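Long-range contacts in prophenoloxidase b (Marsupenaeus japonicus, PDB 3WKY), which is the precursor of a type 3 copper phenoloxidase, an enzyme class that hydroxylates monophenols and oxidises o-diphenols, and probably has such oxidoreductase activity itself: residues Arg218-Tyr223 with Glu331-Asn336; Phe280-Glu285 with Asn292-Leu297; Leu323-Glu328 with His405-Thr410; Ala341-Asp346 with Ile356-His361. All blocks are in the same frame, centred on the assembly; numbering follows the deposited sequence.

Contact 1: Arg218-Tyr223 with Glu331-Asn336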
loop_
_atom_site.group_PDB
_atom_site.type_symbol
_atom_site.label_atom_id
_atom_site.label_comp_id
_atom_site.label_asym_id
_atom_site.label_seq_id
_atom_site.Cartn_x
_atom_site.Cartn_y
_atom_site.Cartn_z
ATOM N N ARG A 218 39.548 1.731 -20.850
ATOM C CA ARG A 218 38.804 2.888 -20.341
ATOM C C ARG A 218 37.593 2.457 -19.505
ATOM O O ARG A 218 37.232 3.121 -18.531
ATOM C CB ARG A 218 38.316 3.777 -21.493
ATOM C CG ARG A 218 37.956 5.219 -21.063
ATOM C CD ARG A 218 37.046 5.898 -22.087
ATOM N NE ARG A 218 35.820 5.110 -22.211
ATOM C CZ ARG A 218 34.817 5.159 -21.341
ATOM N NH1 ARG A 218 34.851 6.014 -20.325
ATOM N NH2 ARG A 218 33.769 4.367 -21.502
ATOM N N GLY A 219 36.956 1.367 -19.915
ATOM C CA GLY A 219 35.834 0.814 -19.168
ATOM C C GLY A 219 36.272 0.315 -17.810
ATOM O O GLY A 219 35.573 0.483 -16.807
ATOM N N GLU A 220 37.451 -0.305 -17.761
ATOM C CA GLU A 220 37.987 -0.742 -16.493
ATOM C C GLU A 220 38.366 0.453 -15.615
ATOM O O GLU A 220 38.185 0.423 -14.387
ATOM C CB GLU A 220 39.197 -1.667 -16.716
ATOM C CG GLU A 220 39.839 -2.118 -15.429
ATOM C CD GLU A 220 40.992 -3.055 -15.685
ATOM O OE1 GLU A 220 41.333 -3.231 -16.882
ATOM O OE2 GLU A 220 41.534 -3.628 -14.708
ATOM N N LEU A 221 38.890 1.509 -16.233
ATOM C CA LEU A 221 39.252 2.704 -15.479
ATOM C C LEU A 221 38.006 3.391 -14.929
ATOM O O LEU A 221 38.044 3.958 -13.837
ATOM C CB LEU A 221 40.040 3.681 -16.358
ATOM C CG LEU A 221 40.824 4.780 -15.636
ATOM C CD1 LEU A 221 42.045 4.219 -14.887
ATOM C CD2 LEU A 221 41.263 5.858 -16.629
ATOM N N PHE A 222 36.917 3.361 -15.703
ATOM C CA PHE A 222 35.625 3.856 -15.210
ATOM C C PHE A 222 35.268 3.137 -13.905
ATOM O O PHE A 222 35.014 3.779 -12.879
ATOM C CB PHE A 222 34.542 3.664 -16.261
ATOM C CG PHE A 222 33.158 3.972 -15.759
ATOM C CD1 PHE A 222 32.781 5.277 -15.515
ATOM C CD2 PHE A 222 32.252 2.948 -15.514
ATOM C CE1 PHE A 222 31.504 5.573 -15.035
ATOM C CE2 PHE A 222 30.958 3.237 -15.044
ATOM C CZ PHE A 222 30.595 4.542 -14.806
ATOM N N TYR A 223 35.284 1.808 -13.935
ATOM C CA TYR A 223 35.105 1.021 -12.719
ATOM C C TYR A 223 36.060 1.448 -11.611
ATOM O O TYR A 223 35.632 1.700 -10.485
ATOM C CB TYR A 223 35.308 -0.471 -13.008
ATOM C CG TYR A 223 35.853 -1.233 -11.829
ATOM C CD1 TYR A 223 35.068 -1.463 -10.699
ATOM C CD2 TYR A 223 37.157 -1.738 -11.841
ATOM C CE1 TYR A 223 35.575 -2.173 -9.599
ATOM C CE2 TYR A 223 37.660 -2.441 -10.756
ATOM C CZ TYR A 223 36.868 -2.660 -9.643
ATOM O OH TYR A 223 37.369 -3.366 -8.567
ATOM N N GLU A 331 43.502 -10.448 -25.881
ATOM C CA GLU A 331 42.082 -10.510 -25.501
ATOM C C GLU A 331 41.748 -9.356 -24.560
ATOM O O GLU A 331 42.586 -8.940 -23.765
ATOM C CB GLU A 331 41.775 -11.852 -24.827
ATOM C CG GLU A 331 40.306 -12.067 -24.472
ATOM C CD GLU A 331 40.040 -13.434 -23.856
ATOM O OE1 GLU A 331 40.995 -14.065 -23.348
ATOM O OE2 GLU A 331 38.876 -13.884 -23.884
ATOM N N ASP A 332 40.530 -8.824 -24.643
ATOM C CA ASP A 332 40.149 -7.745 -23.734
ATOM C C ASP A 332 39.934 -8.302 -22.322
ATOM O O ASP A 332 39.685 -9.501 -22.151
ATOM C CB ASP A 332 38.859 -7.086 -24.225
ATOM C CG ASP A 332 38.748 -5.637 -23.791
ATOM O OD1 ASP A 332 39.512 -5.213 -22.888
ATOM O OD2 ASP A 332 37.899 -4.925 -24.360
ATOM N N TYR A 333 40.034 -7.438 -21.314
ATOM C CA TYR A 333 39.733 -7.826 -19.942
ATOM C C TYR A 333 38.220 -7.799 -19.732
ATOM O O TYR A 333 37.547 -6.868 -20.188
ATOM C CB TYR A 333 40.354 -6.832 -18.956
ATOM C CG TYR A 333 41.870 -6.804 -18.951
ATOM C CD1 TYR A 333 42.578 -6.208 -19.996
ATOM C CD2 TYR A 333 42.585 -7.351 -17.901
ATOM C CE1 TYR A 333 43.963 -6.178 -19.998
ATOM C CE2 TYR A 333 43.976 -7.323 -17.892
ATOM C CZ TYR A 333 44.652 -6.732 -18.946
ATOM O OH TYR A 333 46.035 -6.697 -18.939
ATOM N N GLY A 334 37.691 -8.797 -19.031
ATOM C CA GLY A 334 36.259 -8.846 -18.775
ATOM C C GLY A 334 35.759 -7.616 -18.034
ATOM O O GLY A 334 34.691 -7.088 -18.364
ATOM N N ILE A 335 36.505 -7.167 -17.030
ATOM C CA ILE A 335 36.129 -5.953 -16.294
ATOM C C ILE A 335 36.013 -4.748 -17.236
ATOM O O ILE A 335 35.118 -3.897 -17.073
ATOM C CB ILE A 335 37.105 -5.664 -15.121
ATOM C CG1 ILE A 335 36.733 -4.363 -14.389
ATOM C CG2 ILE A 335 38.566 -5.591 -15.612
ATOM C CD1 ILE A 335 35.324 -4.407 -13.732
ATOM N N ASN A 336 36.884 -4.681 -18.247
ATOM C CA ASN A 336 36.817 -3.595 -19.219
ATOM C C ASN A 336 35.572 -3.689 -20.096
ATOM O O ASN A 336 34.901 -2.687 -20.346
ATOM C CB ASN A 336 38.058 -3.560 -20.114
ATOM C CG ASN A 336 38.102 -2.317 -20.978
ATOM O OD1 ASN A 336 37.995 -1.192 -20.475
ATOM N ND2 ASN A 336 38.231 -2.505 -22.283
#
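Asn336 meets the backbone of Glu220 in this buried contact between two helix starts. The amide oxygen Asn336 OD1 takes the backbone N-H of Glu220 at 2.9 Å, in the carbonyl plane and on a lone pair, with an N-H...O angle of 148°. Backbone N of Gly219 lies 2.8 Å from the same OD1, so this oxygen sits over the first turn of helix 218-239. The other end of the amide is held too: Asn336 ND2 donates to Asp332 OD1 at 3.1 Å, on the syn side of the carboxylate, which fixes the amide's rotation.

Apolar contacts gather on Ile335. Its CG1, anti to the backbone N (chi1 178°), points to Tyr223, and chi2 (62°) turns CD1 over one face of that ring, 4.0 Å from the centroid, a CH-pi contact displaced toward the rim. Ile335 CG2 lies 3.5 Å from Glu220 CD. The Glu220 carboxylate is bound to Arg217 and the backbone of Met632, while Glu220 OE1 lies over one ring face of Tyr333, 4.2 Å from its CG.

In the copper-containing domain, the contact sets the start of helix 334-343 against helix 218-239, and helix 391-409 packs on both Tyr223 and Ile335.

Contact 2: Phe280-Glu285 with Asn292-Leu297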
loop_
_atom_site.group_PDB
_atom_site.type_symbol
_atom_site.label_atom_id
_atom_site.label_comp_id
_atom_site.label_asym_id
_atom_site.label_seq_id
_atom_site.Cartn_x
_atom_site.Cartn_y
_atom_site.Cartn_z
ATOM N N PHE A 280 12.185 7.499 -8.705
ATOM C CA PHE A 280 12.948 7.325 -9.937
ATOM C C PHE A 280 11.902 6.965 -10.998
ATOM O O PHE A 280 11.296 5.886 -10.949
ATOM C CB PHE A 280 13.916 6.163 -9.664
ATOM C CG PHE A 280 14.927 5.861 -10.760
ATOM C CD1 PHE A 280 16.128 6.566 -10.847
ATOM C CD2 PHE A 280 14.729 4.780 -11.623
ATOM C CE1 PHE A 280 17.092 6.225 -11.819
ATOM C CE2 PHE A 280 15.672 4.434 -12.589
ATOM C CZ PHE A 280 16.868 5.157 -12.685
ATOM N N GLN A 281 11.663 7.875 -11.945
ATOM C CA GLN A 281 10.519 7.730 -12.857
ATOM C C GLN A 281 10.903 7.798 -14.324
ATOM O O GLN A 281 11.923 8.394 -14.671
ATOM C CB GLN A 281 9.494 8.829 -12.589
ATOM C CG GLN A 281 8.910 8.814 -11.198
ATOM C CD GLN A 281 8.446 10.191 -10.776
ATOM O OE1 GLN A 281 7.379 10.642 -11.203
ATOM N NE2 GLN A 281 9.265 10.889 -9.968
ATOM N N ASP A 282 10.060 7.210 -15.173
ATOM C CA ASP A 282 10.252 7.264 -16.625
ATOM C C ASP A 282 10.482 8.704 -17.055
ATOM O O ASP A 282 9.775 9.610 -16.604
ATOM C CB ASP A 282 8.996 6.768 -17.367
ATOM C CG ASP A 282 8.655 5.309 -17.088
ATOM O OD1 ASP A 282 9.508 4.537 -16.612
ATOM O OD2 ASP A 282 7.508 4.915 -17.390
ATOM N N ILE A 283 11.463 8.930 -17.924
ATOM C CA ILE A 283 11.696 10.284 -18.403
ATOM C C ILE A 283 11.027 10.452 -19.733
ATOM O O ILE A 283 11.454 9.875 -20.729
ATOM C CB ILE A 283 13.185 10.597 -18.579
ATOM C CG1 ILE A 283 13.902 10.474 -17.245
ATOM C CG2 ILE A 283 13.353 12.002 -19.155
ATOM C CD1 ILE A 283 13.363 11.383 -16.160
ATOM N N ARG A 284 9.951 11.228 -19.745
ATOM C CA ARG A 284 9.231 11.478 -20.979
ATOM C C ARG A 284 9.776 12.767 -21.579
ATOM O O ARG A 284 9.456 13.865 -21.134
ATOM C CB ARG A 284 7.737 11.525 -20.712
ATOM C CG ARG A 284 7.191 10.116 -20.593
ATOM C CD ARG A 284 6.303 9.954 -19.411
ATOM N NE ARG A 284 7.031 10.009 -18.145
ATOM C CZ ARG A 284 6.410 10.068 -16.972
ATOM N NH1 ARG A 284 5.084 10.092 -16.944
ATOM N NH2 ARG A 284 7.100 10.108 -15.840
ATOM N N GLU A 285 10.672 12.599 -22.547
ATOM C CA GLU A 285 11.396 13.716 -23.130
ATOM C C GLU A 285 10.517 14.567 -24.029
ATOM O O GLU A 285 9.366 14.217 -24.329
ATOM C CB GLU A 285 12.583 13.205 -23.955
ATOM C CG GLU A 285 13.899 13.170 -23.202
ATOM C CD GLU A 285 14.481 14.562 -22.959
ATOM O OE1 GLU A 285 15.632 14.632 -22.495
ATOM O OE2 GLU A 285 13.797 15.586 -23.219
ATOM N N ASN A 292 13.109 7.643 -22.204
ATOM C CA ASN A 292 13.633 6.385 -21.666
ATOM C C ASN A 292 12.812 5.976 -20.447
ATOM O O ASN A 292 12.156 6.827 -19.835
ATOM C CB ASN A 292 15.125 6.492 -21.308
ATOM C CG ASN A 292 16.012 6.520 -22.541
ATOM O OD1 ASN A 292 16.474 7.580 -22.955
ATOM N ND2 ASN A 292 16.229 5.350 -23.149
ATOM N N TYR A 293 12.828 4.684 -20.111
ATOM C CA TYR A 293 11.857 4.152 -19.137
ATOM C C TYR A 293 12.520 3.301 -18.076
ATOM O O TYR A 293 13.532 2.663 -18.343
ATOM C CB TYR A 293 10.789 3.353 -19.883
ATOM C CG TYR A 293 10.110 4.207 -20.934
ATOM C CD1 TYR A 293 10.668 4.380 -22.203
ATOM C CD2 TYR A 293 8.938 4.883 -20.637
ATOM C CE1 TYR A 293 10.042 5.211 -23.158
ATOM C CE2 TYR A 293 8.309 5.701 -21.576
ATOM C CZ TYR A 293 8.863 5.855 -22.832
ATOM O OH TYR A 293 8.216 6.682 -23.742
ATOM N N VAL A 294 11.959 3.292 -16.865
ATOM C CA VAL A 294 12.579 2.546 -15.763
ATOM C C VAL A 294 12.687 1.059 -16.106
ATOM O O VAL A 294 13.734 0.434 -15.897
ATOM C CB VAL A 294 11.800 2.742 -14.424
ATOM C CG1 VAL A 294 12.399 1.857 -13.307
ATOM C CG2 VAL A 294 11.801 4.214 -13.995
ATOM N N SER A 295 11.633 0.485 -16.685
ATOM C CA SER A 295 11.676 -0.959 -16.944
ATOM C C SER A 295 12.600 -1.288 -18.114
ATOM O O SER A 295 13.072 -2.410 -18.240
ATOM C CB SER A 295 10.282 -1.516 -17.202
ATOM O OG SER A 295 9.804 -1.060 -18.451
ATOM N N GLN A 296 12.860 -0.295 -18.959
ATOM C CA GLN A 296 13.861 -0.413 -20.014
ATOM C C GLN A 296 15.256 -0.561 -19.391
ATOM O O GLN A 296 15.997 -1.510 -19.706
ATOM C CB GLN A 296 13.786 0.830 -20.904
ATOM C CG GLN A 296 14.758 0.857 -22.085
ATOM C CD GLN A 296 14.695 2.195 -22.802
ATOM O OE1 GLN A 296 14.518 3.239 -22.164
ATOM N NE2 GLN A 296 14.818 2.177 -24.131
ATOM N N LEU A 297 15.602 0.350 -18.484
ATOM C CA LEU A 297 16.873 0.244 -17.750
ATOM C C LEU A 297 16.949 -1.063 -16.963
ATOM O O LEU A 297 18.016 -1.680 -16.853
ATOM C CB LEU A 297 17.080 1.434 -16.794
ATOM C CG LEU A 297 17.724 2.702 -17.381
ATOM C CD1 LEU A 297 16.838 3.308 -18.478
ATOM C CD2 LEU A 297 18.003 3.737 -16.285
HETATM O O HOH W 1 8.984 1.756 -16.748
#
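Val294 and Asp282 meet where a loop runs back beside the start of helix 294-310. Backbone N of Val294 donates to Asp282 OD1 at 2.8 Å with an N-H...O angle of 172°, on the anti side and 28° out of the carboxylate plane. Ile283 and Asn292 form a single antiparallel hydrogen-bonded bridge: Ile283 N gives to Asn292 O at 2.9 Å and Asn292 N to Ile283 O at 3.1 Å.

The tightly packed side is apolar. Val294 CG2 lies 3.8 Å from Phe280 CD2, and Leu297 CD2 comes to the ring edge, 4.0 Å from Phe280 CZ; Phe363 stacks on this ring.

The looser side is polar and hydrated. Water 1 donates to Asp282 OD1 at 2.8 Å and accepts from Ser295 N at 2.9 Å, while Asp282 OD2 lies at the edge of the Tyr293 ring and bonds Ser295 OG of the third subunit. An alanine in place of Asp282 would probably leave the Val294 N-H and that serine hydroxyl without their carboxylate partner.

One carboxylate therefore serves both the helix start and the subunit interface, and its negative charge is likely to be eased by the N-terminal end of the helix.

Contact 3: Leu323-Glu328 with His405-Thr410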
loop_
_atom_site.group_PDB
_atom_site.type_symbol
_atom_site.label_atom_id
_atom_site.label_comp_id
_atom_site.label_asym_id
_atom_site.label_seq_id
_atom_site.Cartn_x
_atom_site.Cartn_y
_atom_site.Cartn_z
ATOM N N LEU A 323 34.095 -13.194 -21.083
ATOM C CA LEU A 323 34.498 -12.272 -20.028
ATOM C C LEU A 323 35.513 -12.952 -19.122
ATOM O O LEU A 323 35.205 -13.953 -18.472
ATOM C CB LEU A 323 33.288 -11.865 -19.167
ATOM C CG LEU A 323 32.180 -11.090 -19.867
ATOM C CD1 LEU A 323 31.027 -10.852 -18.864
ATOM C CD2 LEU A 323 32.708 -9.757 -20.396
ATOM N N THR A 324 36.729 -12.420 -19.066
ATOM C CA THR A 324 37.725 -12.984 -18.150
ATOM C C THR A 324 38.747 -11.934 -17.744
ATOM O O THR A 324 39.133 -11.099 -18.566
ATOM C CB THR A 324 38.446 -14.219 -18.782
ATOM O OG1 THR A 324 39.373 -14.765 -17.840
ATOM C CG2 THR A 324 39.201 -13.831 -20.058
ATOM N N ASP A 325 39.170 -11.956 -16.480
ATOM C CA ASP A 325 40.253 -11.082 -16.046
ATOM C C ASP A 325 41.584 -11.849 -16.040
ATOM O O ASP A 325 42.584 -11.356 -15.516
ATOM C CB ASP A 325 39.979 -10.467 -14.669
ATOM C CG ASP A 325 38.977 -9.301 -14.723
ATOM O OD1 ASP A 325 38.377 -9.065 -15.795
ATOM O OD2 ASP A 325 38.793 -8.626 -13.688
ATOM N N ASN A 326 41.559 -13.055 -16.610
ATOM C CA ASN A 326 42.774 -13.822 -16.945
ATOM C C ASN A 326 42.846 -13.935 -18.478
ATOM O O ASN A 326 42.731 -15.033 -19.021
ATOM C CB ASN A 326 42.698 -15.261 -16.400
ATOM C CG ASN A 326 42.847 -15.366 -14.877
ATOM O OD1 ASN A 326 43.464 -14.529 -14.218
ATOM N ND2 ASN A 326 42.301 -16.447 -14.320
ATOM N N PRO A 327 42.995 -12.810 -19.193
ATOM C CA PRO A 327 42.825 -12.916 -20.646
ATOM C C PRO A 327 44.026 -13.547 -21.361
ATOM O O PRO A 327 45.126 -13.567 -20.818
ATOM C CB PRO A 327 42.705 -11.458 -21.085
ATOM C CG PRO A 327 43.504 -10.705 -20.073
ATOM C CD PRO A 327 43.335 -11.435 -18.773
ATOM N N GLU A 328 43.795 -14.052 -22.566
ATOM C CA GLU A 328 44.882 -14.417 -23.468
ATOM C C GLU A 328 45.552 -13.138 -23.934
ATOM O O GLU A 328 44.969 -12.052 -23.848
ATOM C CB GLU A 328 44.330 -15.161 -24.684
ATOM C CG GLU A 328 43.718 -16.513 -24.365
ATOM C CD GLU A 328 43.039 -17.133 -25.568
ATOM O OE1 GLU A 328 43.157 -16.567 -26.670
ATOM O OE2 GLU A 328 42.384 -18.182 -25.409
ATOM N N HIS A 405 31.449 -5.522 -8.848
ATOM C CA HIS A 405 31.856 -6.535 -7.857
ATOM C C HIS A 405 31.163 -7.861 -8.169
ATOM O O HIS A 405 31.749 -8.933 -8.000
ATOM C CB HIS A 405 31.524 -6.057 -6.431
ATOM C CG HIS A 405 31.859 -7.048 -5.358
ATOM N ND1 HIS A 405 33.153 -7.428 -5.074
ATOM C CD2 HIS A 405 31.069 -7.729 -4.493
ATOM C CE1 HIS A 405 33.147 -8.304 -4.083
ATOM N NE2 HIS A 405 31.895 -8.497 -3.707
ATOM N N ARG A 406 29.913 -7.796 -8.633
ATOM C CA ARG A 406 29.224 -9.004 -9.083
ATOM C C ARG A 406 30.068 -9.703 -10.138
ATOM O O ARG A 406 30.250 -10.928 -10.101
ATOM C CB ARG A 406 27.859 -8.668 -9.688
ATOM C CG ARG A 406 27.023 -9.901 -10.069
ATOM C CD ARG A 406 25.801 -9.473 -10.908
ATOM N NE ARG A 406 24.884 -10.584 -11.172
ATOM C CZ ARG A 406 23.707 -10.743 -10.566
ATOM N NH1 ARG A 406 23.288 -9.865 -9.654
ATOM N NH2 ARG A 406 22.943 -11.782 -10.875
ATOM N N TYR A 407 30.588 -8.923 -11.079
ATOM C CA TYR A 407 31.443 -9.499 -12.097
ATOM C C TYR A 407 32.755 -10.017 -11.466
ATOM O O TYR A 407 33.182 -11.150 -11.744
ATOM C CB TYR A 407 31.723 -8.524 -13.254
ATOM C CG TYR A 407 32.909 -9.045 -14.036
ATOM C CD1 TYR A 407 32.762 -10.113 -14.917
ATOM C CD2 TYR A 407 34.193 -8.541 -13.817
ATOM C CE1 TYR A 407 33.880 -10.645 -15.590
ATOM C CE2 TYR A 407 35.292 -9.062 -14.482
ATOM C CZ TYR A 407 35.131 -10.110 -15.364
ATOM O OH TYR A 407 36.234 -10.637 -16.025
ATOM N N LYS A 408 33.393 -9.209 -10.620
ATOM C CA LYS A 408 34.665 -9.663 -10.024
ATOM C C LYS A 408 34.519 -11.002 -9.311
ATOM O O LYS A 408 35.402 -11.855 -9.390
ATOM C CB LYS A 408 35.256 -8.621 -9.069
ATOM C CG LYS A 408 35.774 -7.349 -9.752
ATOM C CD LYS A 408 37.044 -7.633 -10.575
ATOM C CE LYS A 408 37.667 -6.322 -11.092
ATOM N NZ LYS A 408 38.986 -6.589 -11.785
ATOM N N LEU A 409 33.399 -11.195 -8.617
ATOM C CA LEU A 409 33.184 -12.441 -7.881
ATOM C C LEU A 409 33.090 -13.680 -8.782
ATOM O O LEU A 409 33.290 -14.812 -8.317
ATOM C CB LEU A 409 31.948 -12.332 -6.976
ATOM C CG LEU A 409 32.094 -11.433 -5.746
ATOM C CD1 LEU A 409 30.803 -11.437 -4.922
ATOM C CD2 LEU A 409 33.304 -11.841 -4.882
ATOM N N THR A 410 32.799 -13.486 -10.065
ATOM C CA THR A 410 32.739 -14.630 -10.979
ATOM C C THR A 410 34.135 -15.120 -11.366
ATOM O O THR A 410 34.276 -16.178 -11.971
ATOM C CB THR A 410 31.984 -14.326 -12.282
ATOM O OG1 THR A 410 32.669 -13.297 -13.010
ATOM C CG2 THR A 410 30.535 -13.888 -11.990
#
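The loop after strand 320-322 meets the C-terminal part of helix 391-409 through Asp325, whose carboxylate is shared by Tyr407 and Lys408. Tyr407 OH donates to Asp325 OD1 at 2.7 Å, coming from well above the carboxylate plane (69° out of it), and the carboxylate and phenol ring planes are 60° apart. Lys408 NZ forms a salt bridge with the other oxygen, Asp325 OD2, at 2.8 Å, approaching nearly along its C-O bond. A bend at chi2 (-70°) turns the lysine chain toward the carboxylate, and NZ has a second acid in Glu637.

The loop shapes itself by an ST turn in which Asn326 N donates to Thr324 OG1 at 3.0 Å, just where Asp325 sits between the two. Asp325 OD1 also accepts from Ile335 N, so the same carboxylate ties the loop to the start of helix 334-343. On the other side of the phenol, Leu323 CB approaches Tyr407 CE1 to 3.8 Å, the apolar part of the contact, and Ile308 of helix 294-310 also touches the Tyr407 side chain.

Contact 4: Ala341-Asp346 with Ile356-His361. With CUO (Cu2-o2 cluster), chain J.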
loop_
_atom_site.group_PDB
_atom_site.type_symbol
_atom_site.label_atom_id
_atom_site.label_comp_id
_atom_site.label_asym_id
_atom_site.label_seq_id
_atom_site.Cartn_x
_atom_site.Cartn_y
_atom_site.Cartn_z
ATOM N N ALA A 341 30.176 -1.676 -21.369
ATOM C CA ALA A 341 28.759 -1.998 -21.562
ATOM C C ALA A 341 27.879 -1.240 -20.567
ATOM O O ALA A 341 26.737 -0.858 -20.882
ATOM C CB ALA A 341 28.532 -3.505 -21.432
ATOM N N LEU A 342 28.405 -1.028 -19.367
ATOM C CA LEU A 342 27.621 -0.430 -18.280
ATOM C C LEU A 342 27.582 1.093 -18.306
ATOM O O LEU A 342 26.564 1.694 -17.945
ATOM C CB LEU A 342 28.142 -0.928 -16.923
ATOM C CG LEU A 342 27.474 -0.477 -15.620
ATOM C CD1 LEU A 342 25.959 -0.744 -15.665
ATOM C CD2 LEU A 342 28.123 -1.191 -14.409
ATOM N N GLU A 343 28.678 1.736 -18.720
ATOM C CA GLU A 343 28.745 3.203 -18.618
ATOM C C GLU A 343 27.600 3.986 -19.309
ATOM O O GLU A 343 26.979 4.823 -18.652
ATOM C CB GLU A 343 30.153 3.780 -18.944
ATOM C CG GLU A 343 30.237 5.280 -18.609
ATOM C CD GLU A 343 31.647 5.881 -18.732
ATOM O OE1 GLU A 343 32.588 5.140 -19.103
ATOM O OE2 GLU A 343 31.803 7.104 -18.460
ATOM N N ALA A 344 27.289 3.749 -20.588
ATOM C CA ALA A 344 28.027 2.877 -21.505
ATOM C C ALA A 344 28.953 3.714 -22.389
ATOM O O ALA A 344 28.705 4.904 -22.620
ATOM C CB ALA A 344 27.063 2.083 -22.375
ATOM N N GLY A 345 30.015 3.082 -22.887
ATOM C CA GLY A 345 30.905 3.722 -23.842
ATOM C C GLY A 345 30.950 2.874 -25.096
ATOM O O GLY A 345 29.975 2.789 -25.829
ATOM N N ASP A 346 32.074 2.211 -25.324
ATOM C CA ASP A 346 32.238 1.378 -26.518
ATOM C C ASP A 346 31.613 -0.002 -26.296
ATOM O O ASP A 346 32.297 -1.030 -26.276
ATOM C CB ASP A 346 33.726 1.256 -26.846
ATOM C CG ASP A 346 33.990 0.431 -28.092
ATOM O OD1 ASP A 346 33.143 0.436 -29.006
ATOM O OD2 ASP A 346 35.054 -0.224 -28.141
ATOM N N ILE A 356 22.982 2.181 -19.136
ATOM C CA ILE A 356 22.413 2.234 -17.788
ATOM C C ILE A 356 22.952 3.366 -16.936
ATOM O O ILE A 356 22.195 4.159 -16.386
ATOM C CB ILE A 356 22.633 0.912 -17.026
ATOM C CG1 ILE A 356 21.823 -0.218 -17.673
ATOM C CG2 ILE A 356 22.245 1.074 -15.543
ATOM C CD1 ILE A 356 22.347 -1.625 -17.274
ATOM N N HIS A 357 24.267 3.438 -16.792
ATOM C CA HIS A 357 24.817 4.393 -15.848
ATOM C C HIS A 357 24.576 5.853 -16.256
ATOM O O HIS A 357 24.192 6.684 -15.413
ATOM C CB HIS A 357 26.307 4.139 -15.600
ATOM C CG HIS A 357 27.044 5.373 -15.213
ATOM N ND1 HIS A 357 27.623 6.208 -16.146
ATOM C CD2 HIS A 357 27.262 5.947 -14.001
ATOM C CE1 HIS A 357 28.171 7.240 -15.528
ATOM N NE2 HIS A 357 27.978 7.097 -14.234
ATOM N N ASN A 358 24.790 6.177 -17.534
ATOM C CA ASN A 358 24.591 7.559 -17.987
ATOM C C ASN A 358 23.133 7.985 -17.844
ATOM O O ASN A 358 22.834 9.085 -17.352
ATOM C CB ASN A 358 25.040 7.753 -19.447
ATOM C CG ASN A 358 26.556 7.704 -19.601
ATOM O OD1 ASN A 358 27.289 7.967 -18.648
ATOM N ND2 ASN A 358 27.028 7.365 -20.798
ATOM N N LEU A 359 22.224 7.128 -18.294
ATOM C CA LEU A 359 20.812 7.500 -18.248
ATOM C C LEU A 359 20.336 7.612 -16.809
ATOM O O LEU A 359 19.500 8.460 -16.490
ATOM C CB LEU A 359 19.942 6.542 -19.057
ATOM C CG LEU A 359 19.885 6.943 -20.536
ATOM C CD1 LEU A 359 19.360 5.801 -21.395
ATOM C CD2 LEU A 359 19.010 8.191 -20.718
ATOM N N GLY A 360 20.897 6.787 -15.933
ATOM C CA GLY A 360 20.552 6.843 -14.521
ATOM C C GLY A 360 20.829 8.213 -13.939
ATOM O O GLY A 360 20.062 8.709 -13.128
ATOM N N HIS A 361 21.942 8.833 -14.336
ATOM C CA HIS A 361 22.209 10.210 -13.914
ATOM C C HIS A 361 21.092 11.147 -14.341
ATOM O O HIS A 361 20.663 12.025 -13.576
ATOM C CB HIS A 361 23.487 10.722 -14.548
ATOM C CG HIS A 361 24.703 10.419 -13.741
ATOM N ND1 HIS A 361 25.189 11.288 -12.793
ATOM C CD2 HIS A 361 25.516 9.339 -13.730
ATOM C CE1 HIS A 361 26.266 10.762 -12.232
ATOM N NE2 HIS A 361 26.469 9.582 -12.779
HETATM CU CU1 CUO J . 31.649 9.795 -12.750
HETATM CU CU2 CUO J . 28.275 8.536 -12.671
HETATM O O1 CUO J . 29.961 9.092 -13.555
HETATM O O2 CUO J . 29.472 10.358 -12.600
HETATM O O HOH W 2 24.285 -0.260 -19.855
HETATM O O HOH W 3 29.828 8.804 -17.930
#
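Glu343 and His357 meet between helices 334-343 and 356-365, and the carbonyl of Glu343 carries most of the polar work. His357 ND1 donates to Glu343 O at 2.9 Å, on a lone pair in the carbonyl plane, and the oxygen lies 1° out of the imidazole plane. The same oxygen weakly accepts from Asn358 N. His357 N gives to Leu342 O at 3.1 Å (N-H...O angle 162°), and water 2 links Ile356 N to Ala341 O, so the N-H groups of Ile356, His357 and, weakly, Asn358 are met.

The Glu343 chain runs alongside the imidazole, its CG 3.7 Å from His357 ND1, and carries the carboxylate past it: OE1 is paired with Arg218, and water 3 donates to Glu343 OE2 at 2.7 Å and to Asn358 OD1 at 2.8 Å. An alanine at Asn358 would probably leave that water without its second acceptor and less firmly placed. Apolar cover comes from Leu342 CD1, 4.0 Å from Ile356 CB.

With ND1 engaged, the His357 ring is fixed in rotation and presents NE2 to copper CU2 at 2.1 Å; His361 NE2, one helical turn on, binds it at the same distance, its ND1 held by Met381 O, and His397 completes the three. Two histidines four residues apart on one helix and a third from a later one make half of a dinuclear type 3 copper site.

Contacts 1, 3 and 4 are all joined to helix 334-343: contact 1 holds its start, contact 4 its C-terminal part, and contact 3 reaches its start through the Asp325 carboxylate. The centres of contacts 1 and 3 are about 10 Å apart; those of contacts 1 and 4, linked by the Arg218-Glu343 pair, about 14 Å. Contact 2 touches contact 4 along helix 356-365. Its centre lies about 14 Å from the centre of contact 4 and about 30 Å from that of contact 3. Along the chain contact 2 is nested within contact 1, contact 4 within contact 3, and contacts 1 and 3 cross. The copper-bearing helix 356-365 is thus tied through neighbouring helices to surfaces where other subunits pack.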